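Local coordinates for FYVE, RhoGEF and PH domain-containing protein 5 (Homo sapiens, PDB 3MPX) that activates the small GTPase CDC42 as a guanine-nucleotide exchange factor, swapping its bound GDP for GTP, and mediates VEGF-induced CDC42 activation, at residues 84-89 and 118-123. Residues are numbered along the deposited sequence; the frame is centred on the assembly and turned at random.
Sequences DLHQGI and DHHATH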
# COMPACT_ATOMS: atom_id res chain seq x y z
N ASP A 84 10.30 5.23 -16.72
CA ASP A 84 10.34 4.75 -18.09
C ASP A 84 9.61 3.44 -18.22
O ASP A 84 8.88 3.24 -19.20
CB ASP A 84 11.79 4.64 -18.58
CG ASP A 84 12.54 5.97 -18.76
OD1 ASP A 84 11.86 7.03 -18.89
OD2 ASP A 84 13.79 5.95 -18.79
N LEU A 85 9.77 2.55 -17.20
CA LEU A 85 9.13 1.23 -17.17
C LEU A 85 7.62 1.38 -17.20
O LEU A 85 6.97 0.74 -18.03
CB LEU A 85 9.59 0.40 -15.95
CG LEU A 85 8.65 -0.69 -15.40
CD1 LEU A 85 8.59 -1.91 -16.30
CD2 LEU A 85 9.04 -1.08 -13.99
N HIS A 86 7.09 2.27 -16.35
CA HIS A 86 5.66 2.51 -16.20
C HIS A 86 5.10 3.36 -17.34
O HIS A 86 3.96 3.12 -17.76
CB HIS A 86 5.36 3.05 -14.81
CG HIS A 86 5.63 2.01 -13.76
ND1 HIS A 86 4.69 1.04 -13.45
CD2 HIS A 86 6.76 1.76 -13.07
CE1 HIS A 86 5.27 0.27 -12.54
NE2 HIS A 86 6.51 0.66 -12.29
N GLN A 87 5.92 4.28 -17.90
CA GLN A 87 5.51 5.04 -19.09
C GLN A 87 5.16 4.02 -20.22
O GLN A 87 4.11 4.16 -20.84
CB GLN A 87 6.61 6.00 -19.56
CG GLN A 87 6.44 7.41 -19.01
CD GLN A 87 7.55 8.35 -19.44
OE1 GLN A 87 8.75 8.06 -19.31
NE2 GLN A 87 7.16 9.52 -19.91
N GLY A 88 5.99 2.98 -20.38
CA GLY A 88 5.78 1.91 -21.34
C GLY A 88 4.56 1.05 -21.08
O GLY A 88 3.82 0.76 -22.02
N ILE A 89 4.36 0.62 -19.78
CA ILE A 89 3.21 -0.18 -19.30
C ILE A 89 1.91 0.59 -19.67
O ILE A 89 1.03 0.01 -20.30
CB ILE A 89 3.34 -0.50 -17.77
CG1 ILE A 89 4.32 -1.65 -17.53
CG2 ILE A 89 1.96 -0.80 -17.12
CD1 ILE A 89 4.66 -1.94 -16.09
N ASP A 118 12.92 -5.32 -12.18
CA ASP A 118 14.17 -5.58 -11.46
C ASP A 118 14.68 -4.29 -10.85
O ASP A 118 15.31 -4.33 -9.80
CB ASP A 118 15.21 -6.26 -12.35
CG ASP A 118 14.98 -7.75 -12.52
OD1 ASP A 118 14.59 -8.41 -11.52
OD2 ASP A 118 15.22 -8.26 -13.64
N HIS A 119 14.37 -3.14 -11.50
CA HIS A 119 14.67 -1.80 -11.00
C HIS A 119 13.91 -1.56 -9.69
O HIS A 119 14.49 -1.01 -8.75
CB HIS A 119 14.33 -0.74 -12.06
CG HIS A 119 15.28 -0.74 -13.22
ND1 HIS A 119 16.61 -0.36 -13.06
CD2 HIS A 119 15.08 -1.08 -14.51
CE1 HIS A 119 17.16 -0.48 -14.26
NE2 HIS A 119 16.27 -0.90 -15.16
N HIS A 120 12.64 -2.03 -9.61
CA HIS A 120 11.82 -2.05 -8.40
C HIS A 120 12.54 -2.83 -7.27
O HIS A 120 12.69 -2.30 -6.18
CB HIS A 120 10.42 -2.65 -8.66
CG HIS A 120 9.42 -1.61 -9.09
ND1 HIS A 120 8.99 -0.61 -8.22
CD2 HIS A 120 8.86 -1.41 -10.30
CE1 HIS A 120 8.15 0.13 -8.92
NE2 HIS A 120 8.03 -0.31 -10.17
N ALA A 121 13.03 -4.04 -7.57
CA ALA A 121 13.75 -4.90 -6.63
C ALA A 121 15.02 -4.21 -6.12
O ALA A 121 15.29 -4.23 -4.92
CB ALA A 121 14.12 -6.19 -7.32
N THR A 122 15.76 -3.58 -7.04
CA THR A 122 16.99 -2.84 -6.78
C THR A 122 16.69 -1.59 -5.93
O THR A 122 17.47 -1.28 -5.03
CB THR A 122 17.65 -2.53 -8.13
OG1 THR A 122 18.14 -3.76 -8.66
CG2 THR A 122 18.79 -1.57 -8.02
N HIS A 123 15.56 -0.90 -6.21
CA HIS A 123 15.14 0.29 -5.49
C HIS A 123 14.80 -0.06 -4.06
O HIS A 123 15.30 0.59 -3.14
CB HIS A 123 13.95 0.97 -6.17
CG HIS A 123 13.47 2.22 -5.48
ND1 HIS A 123 12.12 2.43 -5.21
CD2 HIS A 123 14.17 3.30 -5.06
CE1 HIS A 123 12.05 3.61 -4.63
NE2 HIS A 123 13.26 4.17 -4.51
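Leu85 and His86 of helix 66-98 touch His120 of helix 117-138 across well-separated backbones, inside the elongated helical bundle of the DH (RhoGEF) domain. The nearest CA atoms, those of Leu85 and His119, are 8.8 Å from each other, and only 123 Å² is buried in total over the two segments. Both segments are regular helix, as the bonds Gly88 N to Asp84 O and His123 N to His119 O indicate, so side chains have to bridge the gap.

The bridge is a histidine pair. His86 and His120 reach out from opposite directions until His86 NE2 and His120 NE2 form a 2.8 Å hydrogen bond, nearly straight at 164°; either ring could be the donor. The ring planes are 83° apart and the centroids 5.1 Å, yet each NE2 lies at the edge of the other ring and near its plane, so neither ring covers the face of the other and the pair is not a T-shaped stack. At its other nitrogen, His86 ND1 is hydrogen-bonded to Glu34 of helix 21-59, and the rings of His86 and Tyr37 meet edge-to-face. The buried His86 imidazole is thus gripped at both nitrogens, which should restrict its rotation and ties three helices of the bundle together.

Leu85 supplies the apolar part. Its CB points toward helix 117-138, and CG, anti to the backbone N (chi1 154°), also lies over one face of the His86 ring, displaced from the ring centre. The same torsion carries the methyl CD2 to the edge of the other imidazole, 3.7 Å from His120 CD2.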